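Side-chain contacts in protein argonaute 5 (Arabidopsis thaliana, PDB 4G0O), which probably binds the 5' end of small guide RNAs through this MID domain and uses its nucleotide specificity loop to sort them: residues S13-S18 / L67-R72; G37-K42 / L126-K131; E60-A65 / Y90-R95. All blocks are in the same frame, centred on the assembly; numbering follows the deposited sequence.

Contact 1 of 3, residues S13-S18 / L67-R72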
ATOM      1  N   SER A  13     -11.748   0.263   2.896  1.00 27.05           N
ATOM      2  CA  SER A  13     -11.096   1.502   3.295  1.00 27.95           C
ATOM      3  C   SER A  13      -9.581   1.432   3.060  1.00 23.48           C
ATOM      4  O   SER A  13      -8.870   0.698   3.736  1.00 23.05           O
ATOM      5  CB  SER A  13     -11.395   1.783   4.772  1.00 29.86           C
ATOM      6  OG  SER A  13     -11.036   3.106   5.127  1.00 32.77           O
ATOM      7  N   TRP A  14      -9.095   2.184   2.084  1.00 25.80           N
ATOM      8  CA  TRP A  14      -7.678   2.157   1.738  1.00 27.43           C
ATOM      9  C   TRP A  14      -7.302   3.500   1.116  1.00 27.62           C
ATOM     10  O   TRP A  14      -8.169   4.233   0.649  1.00 29.02           O
ATOM     11  CB  TRP A  14      -7.363   1.006   0.761  1.00 23.11           C
ATOM     12  CG  TRP A  14      -7.941   1.246  -0.606  1.00 26.68           C
ATOM     13  CD1 TRP A  14      -9.179   0.885  -1.050  1.00 27.46           C
ATOM     14  CD2 TRP A  14      -7.315   1.945  -1.698  1.00 29.08           C
ATOM     15  NE1 TRP A  14      -9.360   1.311  -2.350  1.00 27.71           N
ATOM     16  CE2 TRP A  14      -8.231   1.964  -2.764  1.00 23.95           C
ATOM     17  CE3 TRP A  14      -6.068   2.551  -1.869  1.00 25.46           C
ATOM     18  CZ2 TRP A  14      -7.941   2.569  -3.973  1.00 26.32           C
ATOM     19  CZ3 TRP A  14      -5.787   3.144  -3.071  1.00 24.53           C
ATOM     20  CH2 TRP A  14      -6.716   3.147  -4.110  1.00 22.83           C
ATOM     21  N   THR A  15      -6.018   3.831   1.134  1.00 24.64           N
ATOM     22  CA  THR A  15      -5.525   4.986   0.393  1.00 26.96           C
ATOM     23  C   THR A  15      -4.020   4.881   0.228  1.00 23.37           C
ATOM     24  O   THR A  15      -3.404   3.914   0.678  1.00 24.29           O
ATOM     25  CB  THR A  15      -5.916   6.337   1.041  1.00 25.74           C
ATOM     26  OG1 THR A  15      -5.591   7.408   0.148  1.00 24.71           O
ATOM     27  CG2 THR A  15      -5.199   6.537   2.367  1.00 23.59           C
ATOM     28  N   CYS A  16      -3.434   5.878  -0.418  1.00 25.53           N
ATOM     29  CA  CYS A  16      -2.030   5.820  -0.778  1.00 21.67           C
ATOM     30  C   CYS A  16      -1.308   7.078  -0.336  1.00 27.49           C
ATOM     31  O   CYS A  16      -1.834   8.188  -0.487  1.00 24.66           O
ATOM     32  CB  CYS A  16      -1.907   5.684  -2.281  1.00 21.10           C
ATOM     33  SG  CYS A  16      -0.226   5.727  -2.903  1.00 22.91           S
ATOM     34  N   VAL A  17      -0.103   6.900   0.202  1.00 22.31           N
ATOM     35  CA  VAL A  17       0.760   8.026   0.534  1.00 26.95           C
ATOM     36  C   VAL A  17       2.085   7.856  -0.149  1.00 26.68           C
ATOM     37  O   VAL A  17       2.641   6.750  -0.186  1.00 25.47           O
ATOM     38  CB  VAL A  17       1.051   8.109   2.035  1.00 29.94           C
ATOM     39  CG1 VAL A  17       1.621   9.473   2.402  1.00 30.94           C
ATOM     40  CG2 VAL A  17      -0.191   7.885   2.785  1.00 31.31           C
ATOM     41  N   SER A  18       2.606   8.961  -0.664  1.00 22.77           N
ATOM     42  CA  SER A  18       3.910   8.943  -1.292  1.00 26.21           C
ATOM     43  C   SER A  18       4.875   9.915  -0.631  1.00 26.47           C
ATOM     44  O   SER A  18       4.599  11.111  -0.526  1.00 22.61           O
ATOM     45  CB  SER A  18       3.787   9.273  -2.778  1.00 26.18           C
ATOM     46  OG  SER A  18       5.069   9.497  -3.320  1.00 28.82           O
ATOM     47  N   LEU A  67      -0.082  10.605  10.812  1.00 27.06           N
ATOM     48  CA  LEU A  67      -1.066  10.904  11.854  1.00 28.91           C
ATOM     49  C   LEU A  67      -2.276  11.620  11.266  1.00 25.38           C
ATOM     50  O   LEU A  67      -3.396  11.437  11.727  1.00 25.89           O
ATOM     51  CB  LEU A  67      -0.458  11.703  13.009  1.00 25.38           C
ATOM     52  CG  LEU A  67      -1.462  12.014  14.135  1.00 31.14           C
ATOM     53  CD1 LEU A  67      -1.790  10.763  14.934  1.00 24.66           C
ATOM     54  CD2 LEU A  67      -0.970  13.137  15.048  1.00 27.63           C
ATOM     55  N   ASP A  68      -2.061  12.414  10.227  1.00 27.19           N
ATOM     56  CA  ASP A  68      -3.178  13.093   9.568  1.00 27.06           C
ATOM     57  C   ASP A  68      -4.093  12.066   8.906  1.00 27.59           C
ATOM     58  O   ASP A  68      -5.315  12.095   9.069  1.00 28.28           O
ATOM     59  CB  ASP A  68      -2.657  14.075   8.517  1.00 28.57           C
ATOM     60  CG  ASP A  68      -3.771  14.777   7.764  1.00 31.26           C
ATOM     61  OD1 ASP A  68      -3.678  14.858   6.519  1.00 34.82           O
ATOM     62  OD2 ASP A  68      -4.726  15.270   8.408  1.00 29.86           O
ATOM     63  N   ILE A  69      -3.490  11.145   8.165  1.00 30.33           N
ATOM     64  CA  ILE A  69      -4.254  10.133   7.431  1.00 26.96           C
ATOM     65  C   ILE A  69      -5.050   9.280   8.398  1.00 22.43           C
ATOM     66  O   ILE A  69      -6.213   8.957   8.161  1.00 24.86           O
ATOM     67  CB  ILE A  69      -3.311   9.264   6.618  1.00 24.35           C
ATOM     68  CG1 ILE A  69      -2.936  10.016   5.346  1.00 25.09           C
ATOM     69  CG2 ILE A  69      -3.959   7.928   6.273  1.00 23.87           C
ATOM     70  CD1 ILE A  69      -1.521   9.920   5.021  1.00 20.15           C
ATOM     71  N   HIS A  70      -4.408   8.957   9.512  1.00 26.26           N
ATOM     72  CA  HIS A  70      -5.011   8.142  10.545  1.00 29.19           C
ATOM     73  C   HIS A  70      -6.213   8.802  11.200  1.00 25.62           C
ATOM     74  O   HIS A  70      -7.173   8.115  11.528  1.00 26.25           O
ATOM     75  CB  HIS A  70      -3.986   7.792  11.612  1.00 26.92           C
ATOM     76  CG  HIS A  70      -4.568   7.078  12.783  1.00 26.95           C
ATOM     77  ND1 HIS A  70      -5.262   5.894  12.663  1.00 28.44           N
ATOM     78  CD2 HIS A  70      -4.576   7.387  14.105  1.00 28.93           C
ATOM     79  CE1 HIS A  70      -5.655   5.494  13.859  1.00 33.36           C
ATOM     80  NE2 HIS A  70      -5.253   6.388  14.752  1.00 30.35           N
ATOM     81  N   LYS A  71      -6.162  10.120  11.407  1.00 25.82           N
ATOM     82  CA  LYS A  71      -7.271  10.808  12.090  1.00 28.96           C
ATOM     83  C   LYS A  71      -8.431  11.084  11.148  1.00 29.69           C
ATOM     84  O   LYS A  71      -9.590  11.129  11.572  1.00 31.89           O
ATOM     85  CB  LYS A  71      -6.819  12.104  12.779  1.00 27.95           C
ATOM     86  CG  LYS A  71      -5.831  11.865  13.907  1.00 29.55           C
ATOM     87  CD  LYS A  71      -5.593  13.104  14.759  1.00 31.36           C
ATOM     88  CE  LYS A  71      -4.724  12.734  15.951  1.00 28.65           C
ATOM     89  NZ  LYS A  71      -4.630  13.828  16.955  1.00 35.95           N
ATOM     90  N   ARG A  72      -8.111  11.245   9.867  1.00 31.63           N
ATOM     91  CA  ARG A  72      -9.115  11.538   8.849  1.00 31.67           C
ATOM     92  C   ARG A  72      -9.697  10.258   8.314  1.00 33.55           C
ATOM     93  O   ARG A  72     -10.697  10.282   7.602  1.00 34.91           O
ATOM     94  CB  ARG A  72      -8.513  12.344   7.693  1.00 27.90           C
ATOM     95  CG  ARG A  72      -7.928  13.684   8.136  1.00 38.50           C
ATOM     96  CD  ARG A  72      -7.775  14.662   6.980  1.00 31.52           C
ATOM     97  NE  ARG A  72      -6.553  14.452   6.206  1.00 23.83           N
ATOM     98  CZ  ARG A  72      -6.526  13.832   5.031  1.00 32.11           C
ATOM     99  NH1 ARG A  72      -5.382  13.685   4.384  1.00 32.97           N
ATOM    100  NH2 ARG A  72      -7.646  13.355   4.503  1.00 31.96           N
TER

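Contact 2 of 3, residues G37-K42 / L126-K131. With SO4 (sulfate ion), chain C.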
ATOM      1  N   GLY A  37      -5.963  -4.154  -9.384  1.00 33.24           N
ATOM      2  CA  GLY A  37      -6.402  -5.060 -10.430  1.00 32.30           C
ATOM      3  C   GLY A  37      -5.755  -6.425 -10.280  1.00 33.41           C
ATOM      4  O   GLY A  37      -6.382  -7.451 -10.520  1.00 32.56           O
ATOM      5  N   MET A  38      -4.490  -6.425  -9.869  1.00 35.26           N
ATOM      6  CA  MET A  38      -3.755  -7.655  -9.585  1.00 32.11           C
ATOM      7  C   MET A  38      -4.255  -8.335  -8.293  1.00 35.08           C
ATOM      8  O   MET A  38      -4.439  -9.552  -8.261  1.00 36.93           O
ATOM      9  CB  MET A  38      -2.246  -7.360  -9.523  1.00 31.19           C
ATOM     10  CG  MET A  38      -1.364  -8.554  -9.194  1.00 31.41           C
ATOM     11  SD  MET A  38      -1.534  -9.971 -10.321  1.00 31.91           S
ATOM     12  CE  MET A  38      -0.720  -9.361 -11.814  1.00 27.92           C
ATOM     13  N   CYS A  39      -4.485  -7.559  -7.232  1.00 37.91           N
ATOM     14  CA  CYS A  39      -5.112  -8.109  -6.031  1.00 33.92           C
ATOM     15  C   CYS A  39      -6.445  -8.757  -6.401  1.00 33.18           C
ATOM     16  O   CYS A  39      -6.749  -9.870  -5.977  1.00 32.98           O
ATOM     17  CB  CYS A  39      -5.356  -7.017  -4.976  1.00 27.79           C
ATOM     18  SG  CYS A  39      -3.863  -6.408  -4.093  1.00 26.75           S
ATOM     19  N   VAL A  40      -7.240  -8.053  -7.203  1.00 33.59           N
ATOM     20  CA  VAL A  40      -8.586  -8.519  -7.516  1.00 34.00           C
ATOM     21  C   VAL A  40      -8.595  -9.758  -8.415  1.00 33.48           C
ATOM     22  O   VAL A  40      -9.333 -10.707  -8.159  1.00 32.42           O
ATOM     23  CB  VAL A  40      -9.467  -7.393  -8.089  1.00 34.86           C
ATOM     24  CG1 VAL A  40     -10.650  -7.970  -8.865  1.00 31.22           C
ATOM     25  CG2 VAL A  40      -9.954  -6.496  -6.943  1.00 30.96           C
ATOM     26  N   SER A  41      -7.751  -9.771  -9.441  1.00 34.46           N
ATOM     27  CA  SER A  41      -7.658 -10.955 -10.302  1.00 36.33           C
ATOM     28  C   SER A  41      -7.293 -12.205  -9.503  1.00 34.03           C
ATOM     29  O   SER A  41      -7.651 -13.314  -9.893  1.00 34.47           O
ATOM     30  CB  SER A  41      -6.628 -10.752 -11.415  1.00 34.15           C
ATOM     31  OG  SER A  41      -5.346 -10.490 -10.865  1.00 37.87           O
ATOM     32  N   LYS A  42      -6.588 -12.028  -8.386  1.00 35.89           N
ATOM     33  CA  LYS A  42      -6.134 -13.179  -7.601  1.00 30.11           C
ATOM     34  C   LYS A  42      -7.131 -13.621  -6.528  1.00 31.03           C
ATOM     35  O   LYS A  42      -6.958 -14.684  -5.930  1.00 26.18           O
ATOM     36  CB  LYS A  42      -4.747 -12.941  -7.003  1.00 35.35           C
ATOM     37  CG  LYS A  42      -3.649 -12.760  -8.054  1.00 38.58           C
ATOM     38  CD  LYS A  42      -2.251 -12.832  -7.446  1.00 37.76           C
ATOM     39  CE  LYS A  42      -1.558 -14.157  -7.792  1.00 43.81           C
ATOM     40  NZ  LYS A  42      -2.052 -15.301  -6.980  1.00 31.70           N
ATOM     41  N   LEU A 126      -0.157 -10.567  -2.840  1.00 27.44           N
ATOM     42  CA  LEU A 126      -0.290 -11.680  -1.898  1.00 22.58           C
ATOM     43  C   LEU A 126       0.087 -11.226  -0.488  1.00 26.13           C
ATOM     44  O   LEU A 126      -0.532 -11.653   0.492  1.00 23.94           O
ATOM     45  CB  LEU A 126       0.597 -12.844  -2.323  1.00 25.56           C
ATOM     46  CG  LEU A 126       0.163 -13.605  -3.578  1.00 28.47           C
ATOM     47  CD1 LEU A 126       1.349 -14.374  -4.165  1.00 25.29           C
ATOM     48  CD2 LEU A 126      -0.991 -14.548  -3.245  1.00 26.37           C
ATOM     49  N   LYS A 127       1.103 -10.366  -0.395  1.00 22.43           N
ATOM     50  CA  LYS A 127       1.487  -9.759   0.879  1.00 25.52           C
ATOM     51  C   LYS A 127       0.327  -8.951   1.437  1.00 24.39           C
ATOM     52  O   LYS A 127       0.016  -9.046   2.611  1.00 25.82           O
ATOM     53  CB  LYS A 127       2.717  -8.864   0.714  1.00 30.09           C
ATOM     54  CG  LYS A 127       3.989  -9.595   0.260  1.00 29.96           C
ATOM     55  CD  LYS A 127       5.044  -8.578  -0.158  1.00 31.38           C
ATOM     56  CE  LYS A 127       6.377  -9.229  -0.507  1.00 37.09           C
ATOM     57  NZ  LYS A 127       7.387  -8.197  -0.926  1.00 44.37           N
ATOM     58  N   ILE A 128      -0.323  -8.167   0.580  1.00 23.05           N
ATOM     59  CA  ILE A 128      -1.490  -7.390   0.993  1.00 24.44           C
ATOM     60  C   ILE A 128      -2.665  -8.265   1.445  1.00 23.89           C
ATOM     61  O   ILE A 128      -3.356  -7.915   2.385  1.00 28.74           O
ATOM     62  CB  ILE A 128      -1.931  -6.401  -0.122  1.00 27.24           C
ATOM     63  CG1 ILE A 128      -1.007  -5.177  -0.149  1.00 21.97           C
ATOM     64  CG2 ILE A 128      -3.364  -5.942   0.074  1.00 28.04           C
ATOM     65  CD1 ILE A 128      -1.146  -4.371  -1.418  1.00 25.65           C
ATOM     66  N   ASN A 129      -2.887  -9.402   0.785  1.00 26.59           N
ATOM     67  CA  ASN A 129      -3.991 -10.300   1.166  1.00 25.96           C
ATOM     68  C   ASN A 129      -3.870 -10.831   2.587  1.00 24.40           C
ATOM     69  O   ASN A 129      -4.835 -10.821   3.333  1.00 31.49           O
ATOM     70  CB  ASN A 129      -4.128 -11.479   0.193  1.00 24.22           C
ATOM     71  CG  ASN A 129      -5.364 -12.330   0.475  1.00 25.67           C
ATOM     72  OD1 ASN A 129      -6.450 -11.805   0.679  1.00 30.16           O
ATOM     73  ND2 ASN A 129      -5.192 -13.649   0.503  1.00 22.52           N
ATOM     74  N   VAL A 130      -2.689 -11.290   2.974  1.00 22.57           N
ATOM     75  CA  VAL A 130      -2.493 -11.737   4.347  1.00 25.25           C
ATOM     76  C   VAL A 130      -2.583 -10.605   5.391  1.00 26.89           C
ATOM     77  O   VAL A 130      -3.200 -10.789   6.436  1.00 26.62           O
ATOM     78  CB  VAL A 130      -1.198 -12.509   4.502  1.00 26.12           C
ATOM     79  CG1 VAL A 130      -0.215 -12.017   3.507  1.00 28.98           C
ATOM     80  CG2 VAL A 130      -0.647 -12.377   5.925  1.00 32.20           C
ATOM     81  N   LYS A 131      -1.996  -9.442   5.094  1.00 24.40           N
ATOM     82  CA  LYS A 131      -2.050  -8.291   5.993  1.00 27.62           C
ATOM     83  C   LYS A 131      -3.470  -7.824   6.271  1.00 26.93           C
ATOM     84  O   LYS A 131      -3.737  -7.218   7.310  1.00 29.62           O
ATOM     85  CB  LYS A 131      -1.248  -7.112   5.418  1.00 27.72           C
ATOM     86  CG  LYS A 131       0.239  -7.264   5.578  1.00 27.43           C
ATOM     87  CD  LYS A 131       0.994  -6.125   4.941  1.00 29.19           C
ATOM     88  CE  LYS A 131       2.472  -6.430   4.945  1.00 32.10           C
ATOM     89  NZ  LYS A 131       3.251  -5.215   5.217  1.00 32.22           N
TER
HETATM   90  S   SO4 C 701       6.387  -5.298   3.773  1.00 57.30           S
HETATM   91  O1  SO4 C 701       7.341  -5.102   2.675  1.00 47.58           O
HETATM   92  O2  SO4 C 701       6.106  -3.977   4.396  1.00 39.77           O
HETATM   93  O3  SO4 C 701       5.164  -5.944   3.265  1.00 30.79           O
HETATM   94  O4  SO4 C 701       6.959  -6.219   4.766  1.00 48.19           O

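Contact 3 of 3, residues E60-A65 / Y90-R95. With SO4 (sulfate ion), chain C.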
ATOM      1  N   GLU A  60      10.206  14.651   5.060  1.00 31.44           N
ATOM      2  CA  GLU A  60      10.309  15.228   6.403  1.00 33.86           C
ATOM      3  C   GLU A  60       8.939  15.376   7.066  1.00 30.08           C
ATOM      4  O   GLU A  60       8.846  15.698   8.250  1.00 37.93           O
ATOM      5  CB  GLU A  60      11.084  16.565   6.419  1.00 35.16           C
ATOM      6  CG  GLU A  60      11.081  17.371   5.118  1.00 37.84           C
ATOM      7  CD  GLU A  60      12.010  16.807   4.042  1.00 37.67           C
ATOM      8  OE1 GLU A  60      11.486  16.314   3.027  1.00 31.52           O
ATOM      9  OE2 GLU A  60      13.249  16.862   4.206  1.00 36.23           O
ATOM     10  N   HIS A  61       7.884  15.135   6.299  1.00 29.27           N
ATOM     11  CA  HIS A  61       6.522  15.200   6.818  1.00 33.04           C
ATOM     12  C   HIS A  61       5.942  13.820   7.172  1.00 28.99           C
ATOM     13  O   HIS A  61       4.720  13.651   7.163  1.00 28.83           O
ATOM     14  CB  HIS A  61       5.599  15.862   5.790  1.00 31.66           C
ATOM     15  CG  HIS A  61       5.739  17.348   5.706  1.00 40.74           C
ATOM     16  ND1 HIS A  61       4.712  18.210   6.041  1.00 42.84           N
ATOM     17  CD2 HIS A  61       6.772  18.131   5.317  1.00 40.08           C
ATOM     18  CE1 HIS A  61       5.116  19.456   5.871  1.00 41.03           C
ATOM     19  NE2 HIS A  61       6.360  19.434   5.424  1.00 40.01           N
ATOM     20  N   ILE A  62       6.797  12.842   7.470  1.00 30.02           N
ATOM     21  CA  ILE A  62       6.327  11.458   7.707  1.00 29.87           C
ATOM     22  C   ILE A  62       5.418  11.366   8.942  1.00 30.95           C
ATOM     23  O   ILE A  62       4.293  10.880   8.866  1.00 28.95           O
ATOM     24  CB  ILE A  62       7.515  10.459   7.834  1.00 29.75           C
ATOM     25  CG1 ILE A  62       8.091  10.131   6.453  1.00 28.71           C
ATOM     26  CG2 ILE A  62       7.093   9.163   8.522  1.00 27.83           C
ATOM     27  CD1 ILE A  62       9.480   9.542   6.495  1.00 21.40           C
ATOM     28  N   GLU A  63       5.907  11.855  10.075  1.00 29.12           N
ATOM     29  CA  GLU A  63       5.131  11.813  11.309  0.81 31.56           C
ATOM     30  C   GLU A  63       3.785  12.523  11.121  1.00 30.75           C
ATOM     31  O   GLU A  63       2.741  11.958  11.431  1.00 27.78           O
ATOM     32  CB  GLU A  63       5.932  12.411  12.477  0.75 31.39           C
ATOM     33  CG  GLU A  63       7.247  11.676  12.818  1.00 30.56           C
ATOM     34  CD  GLU A  63       8.450  12.122  11.974  0.54 35.58           C
ATOM     35  OE1 GLU A  63       9.598  11.939  12.434  0.86 41.72           O
ATOM     36  OE2 GLU A  63       8.268  12.642  10.850  0.82 34.45           O
ATOM     37  N   GLU A  64       3.827  13.740  10.570  1.00 33.46           N
ATOM     38  CA  GLU A  64       2.636  14.559  10.287  1.00 35.19           C
ATOM     39  C   GLU A  64       1.610  13.894   9.364  1.00 29.23           C
ATOM     40  O   GLU A  64       0.419  13.869   9.675  1.00 26.02           O
ATOM     41  CB  GLU A  64       3.047  15.916   9.672  1.00 36.45           C
ATOM     42  CG  GLU A  64       1.883  16.885   9.405  1.00 41.76           C
ATOM     43  CD  GLU A  64       1.721  17.311   7.933  1.00 48.32           C
ATOM     44  OE1 GLU A  64       1.673  16.423   7.043  1.00 39.54           O
ATOM     45  OE2 GLU A  64       1.625  18.546   7.673  1.00 48.87           O
ATOM     46  N   ALA A  65       2.074  13.396   8.214  1.00 30.34           N
ATOM     47  CA  ALA A  65       1.197  12.796   7.200  1.00 25.73           C
ATOM     48  C   ALA A  65       0.505  11.552   7.725  1.00 22.04           C
ATOM     49  O   ALA A  65      -0.698  11.388   7.571  1.00 24.25           O
ATOM     50  CB  ALA A  65       1.994  12.443   5.949  1.00 26.57           C
ATOM     51  N   TYR A  90      12.266   3.361   6.524  1.00 31.13           N
ATOM     52  CA  TYR A  90      11.300   2.253   6.591  1.00 28.93           C
ATOM     53  C   TYR A  90      10.951   1.814   8.017  1.00 29.30           C
ATOM     54  O   TYR A  90       9.778   1.586   8.335  1.00 33.38           O
ATOM     55  CB  TYR A  90      11.793   1.070   5.754  1.00 29.23           C
ATOM     56  CG  TYR A  90      10.987  -0.208   5.894  1.00 24.19           C
ATOM     57  CD1 TYR A  90      11.544  -1.337   6.483  1.00 26.63           C
ATOM     58  CD2 TYR A  90       9.691  -0.298   5.406  1.00 25.88           C
ATOM     59  CE1 TYR A  90      10.823  -2.520   6.602  1.00 29.25           C
ATOM     60  CE2 TYR A  90       8.963  -1.478   5.519  1.00 31.95           C
ATOM     61  CZ  TYR A  90       9.533  -2.586   6.126  1.00 30.88           C
ATOM     62  OH  TYR A  90       8.820  -3.764   6.254  1.00 28.53           O
ATOM     63  N   GLY A  91      11.958   1.701   8.879  1.00 36.60           N
ATOM     64  CA  GLY A  91      11.719   1.365  10.278  1.00 31.18           C
ATOM     65  C   GLY A  91      10.807   2.367  10.960  1.00 30.70           C
ATOM     66  O   GLY A  91       9.842   1.985  11.614  1.00 28.59           O
ATOM     67  N   LYS A  92      11.116   3.651  10.801  1.00 33.27           N
ATOM     68  CA  LYS A  92      10.273   4.713  11.314  1.00 32.35           C
ATOM     69  C   LYS A  92       8.817   4.554  10.843  1.00 32.95           C
ATOM     70  O   LYS A  92       7.880   4.611  11.655  1.00 29.94           O
ATOM     71  CB  LYS A  92      10.814   6.081  10.880  1.00 28.56           C
ATOM     72  CG  LYS A  92      10.081   7.234  11.540  1.00 31.19           C
ATOM     73  CD  LYS A  92      10.200   8.550  10.753  1.00 38.26           C
ATOM     74  CE  LYS A  92      11.482   9.316  11.066  1.00 38.73           C
ATOM     75  NZ  LYS A  92      11.620  10.524  10.189  1.00 46.29           N
ATOM     76  N   ILE A  93       8.624   4.344   9.540  1.00 31.54           N
ATOM     77  CA  ILE A  93       7.271   4.256   8.986  1.00 27.41           C
ATOM     78  C   ILE A  93       6.489   3.064   9.520  1.00 25.85           C
ATOM     79  O   ILE A  93       5.303   3.186   9.824  1.00 29.07           O
ATOM     80  CB  ILE A  93       7.279   4.230   7.441  1.00 34.78           C
ATOM     81  CG1 ILE A  93       7.916   5.512   6.903  1.00 33.12           C
ATOM     82  CG2 ILE A  93       5.853   4.058   6.879  1.00 28.32           C
ATOM     83  CD1 ILE A  93       8.098   5.517   5.407  1.00 31.15           C
ATOM     84  N   LYS A  94       7.142   1.911   9.638  1.00 30.17           N
ATOM     85  CA  LYS A  94       6.445   0.714  10.099  1.00 33.25           C
ATOM     86  C   LYS A  94       6.087   0.862  11.558  1.00 31.96           C
ATOM     87  O   LYS A  94       4.978   0.514  11.970  1.00 29.88           O
ATOM     88  CB  LYS A  94       7.309  -0.522   9.929  1.00 31.83           C
ATOM     89  CG  LYS A  94       7.541  -0.905   8.488  1.00 38.98           C
ATOM     90  CD  LYS A  94       6.571  -1.985   8.037  1.00 39.47           C
ATOM     91  CE  LYS A  94       5.423  -1.426   7.187  1.00 41.39           C
ATOM     92  NZ  LYS A  94       4.377  -2.471   6.914  1.00 36.33           N
ATOM     93  N   ARG A  95       7.047   1.367  12.330  1.00 30.11           N
ATOM     94  CA  ARG A  95       6.848   1.634  13.747  1.00 32.48           C
ATOM     95  C   ARG A  95       5.621   2.534  13.940  1.00 29.36           C
ATOM     96  O   ARG A  95       4.737   2.235  14.737  1.00 30.92           O
ATOM     97  CB  ARG A  95       8.111   2.278  14.359  1.00 30.85           C
ATOM     98  CG  ARG A  95       7.866   2.912  15.733  1.00 36.46           C
ATOM     99  CD  ARG A  95       9.101   3.568  16.342  1.00 30.53           C
ATOM    100  NE  ARG A  95       9.575   4.726  15.579  1.00 37.56           N
ATOM    101  CZ  ARG A  95       9.036   5.942  15.640  1.00 34.28           C
ATOM    102  NH1 ARG A  95       9.540   6.940  14.917  1.00 33.88           N
ATOM    103  NH2 ARG A  95       7.990   6.168  16.423  1.00 36.83           N
TER
HETATM  104  S   SO4 C 701       6.387  -5.298   3.773  1.00 57.30           S
HETATM  105  O1  SO4 C 701       7.341  -5.102   2.675  1.00 47.58           O
HETATM  106  O2  SO4 C 701       6.106  -3.977   4.396  1.00 39.77           O
HETATM  107  O3  SO4 C 701       5.164  -5.944   3.265  1.00 30.79           O
HETATM  108  O4  SO4 C 701       6.959  -6.219   4.766  1.00 48.19           O

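Contact 1 of 3, residues S13-S18 / L67-R72
V17 turns both of its methyls to the end of I69, and the two side chains meet tip to tip. CD1 of I69 lies 4.1 Å from CG1 of V17. CD1 of I69 to CG2 of V17 is 3.3 Å, tighter than carbons normally pack. The second torsion of I69 lies well off a staggered value (chi2 137°), so the exact place of this methyl is doubtful, though the meeting of the two side chains is not. CG1 of V17 stands anti to the backbone N (chi1 -165°), with CG2 beside that N, and this presents the pair of branches to the helix. The other branch of I69 comes near T15, where the two CG2 methyls of T15 and I69 are 4.3 Å apart. The hydroxyl of T15 has a different task: OG1 bonds I52 O. In this Rossmann-like fold, helix 62-72 is the crossover of a beta-alpha-beta unit that joins strands 55-56 and 78-82. Strand 7-18 pairs with both in parallel, so the helix passes over it. The contact is buried and apolar, and I55 and L79 from the flanking strands extend it. Alternate residues W14 and C16 face helix 27-42, where they touch I36 and C32. One turn beyond D68, at the surface, R72 joins that aspartate in a salt bridge. NH1 of R72 reaches OD1 of D68 at 3.0 Å, from above the carboxylate plane (44° out of it), while the oxygen stays in the guanidinium plane. NE adds weak bonds to both carboxylate oxygens. The arginine side chain also touches I52 and I55.

Contact 2 of 3, residues G37-K42 / L126-K131
M38 O is gripped by two donors, and one of them is the backbone N of K42, whose side chain crosses to L126. K42 N lies 3.3 Å from M38 O. The hydroxyl OG of S41 donates to the same M38 O at 2.9 Å, from the same face of the carbonyl plane. It meets the C=O at 110° and is tilted 31° from that plane. This carbonyl in the last turn of helix 27-42 is thus held by a side chain as well as by the helix. From there K42 bends twice along its chain, with chi3 at 106°, and runs at about a right angle to L126. Its NZ ends 4.0 Å from CD2 of L126. That is packing beside a methyl; the polar partner of the ammonium is K3 O on strand 3-5. The second meeting is apolar: SG of C39 faces CG2 of I128 at 4.2 Å. M44 touches both C39 and I128. In the Rossmann-like MID domain, helix 27-42, which follows strand 7-18, packs directly on helix 118-131, and C39 and L126 bring their CA atoms within 7.3 Å. N129 ties its helix to both ends of the chain: OD1 accepts A9 N and ND2 donates to N7 O near the start, and ND2 also donates to N136 OD1 on strand 135-138. On another side of helix 118-131, K131 extends to the sulfate. NZ of K131 bonds O3 of the sulfate at 2.8 Å and O2 weakly at 3.2 Å, and it also donates to S105 O. The ion probably came from the crystallisation liquor. Its position is consistent with the pocket that receives the guide 5' phosphate in Argonautes.

Contact 3 of 3, residues E60-A65 / Y90-R95
CG2 of I62 packs against two residues of helix 90-101: CD of K92 at 3.9 Å and CG1 of I93 at 4.1 Å. The helices belong to successive beta-alpha-beta crossovers of the Rossmann-like MID fold and lie side by side. I62 meets I93 at about a right angle. With CG1 of I62 beside the backbone N (chi1 -77°), CG2 is the branch anti to that N and meets the neighbouring helix. Nearer the solvent, NZ of K92 forms a salt bridge with OE1 of E63 at 3.3 Å, long enough to be a weak bond. Replacing K92 by an alanine is likely to leave the E63 carboxylate without this mate and open a gap beside the I62 methyl. Further out, I96 touches both I62 and E63, and F19 touches I62. H61 sits at the N-cap of helix 62-72, and its O accepts A65 N at 2.9 Å. Away from I62, Y90 and K94 of helix 90-101 meet the sulfate, at a site consistent with the guide 5'-phosphate pocket of the family. Y90 OH and K94 NZ each bond sulfate O2 weakly, at 3.3 and 3.4 Å. CG of K94 lies over one face of the Y90 ring, offset toward the rim.

In the fold
Contacts 1 and 3 share helix 62-72: its first turn packs on helix 90-101, and its later part on strand 7-18. Their centres are 12 Å apart. Contact 2 lies across the chain's centre from both, 19 Å from contact 1 and 24 Å from contact 3, measured between centres. Contacts 2 and 3 nevertheless meet at the sulfate. K131 NZ and K94 NZ come within 3.4 Å of each other there, gathered at an anion with Y90. This is probably where the guide 5' phosphate sits. Contact 1 takes no part in that site; it joins the crossover helix to the central strand.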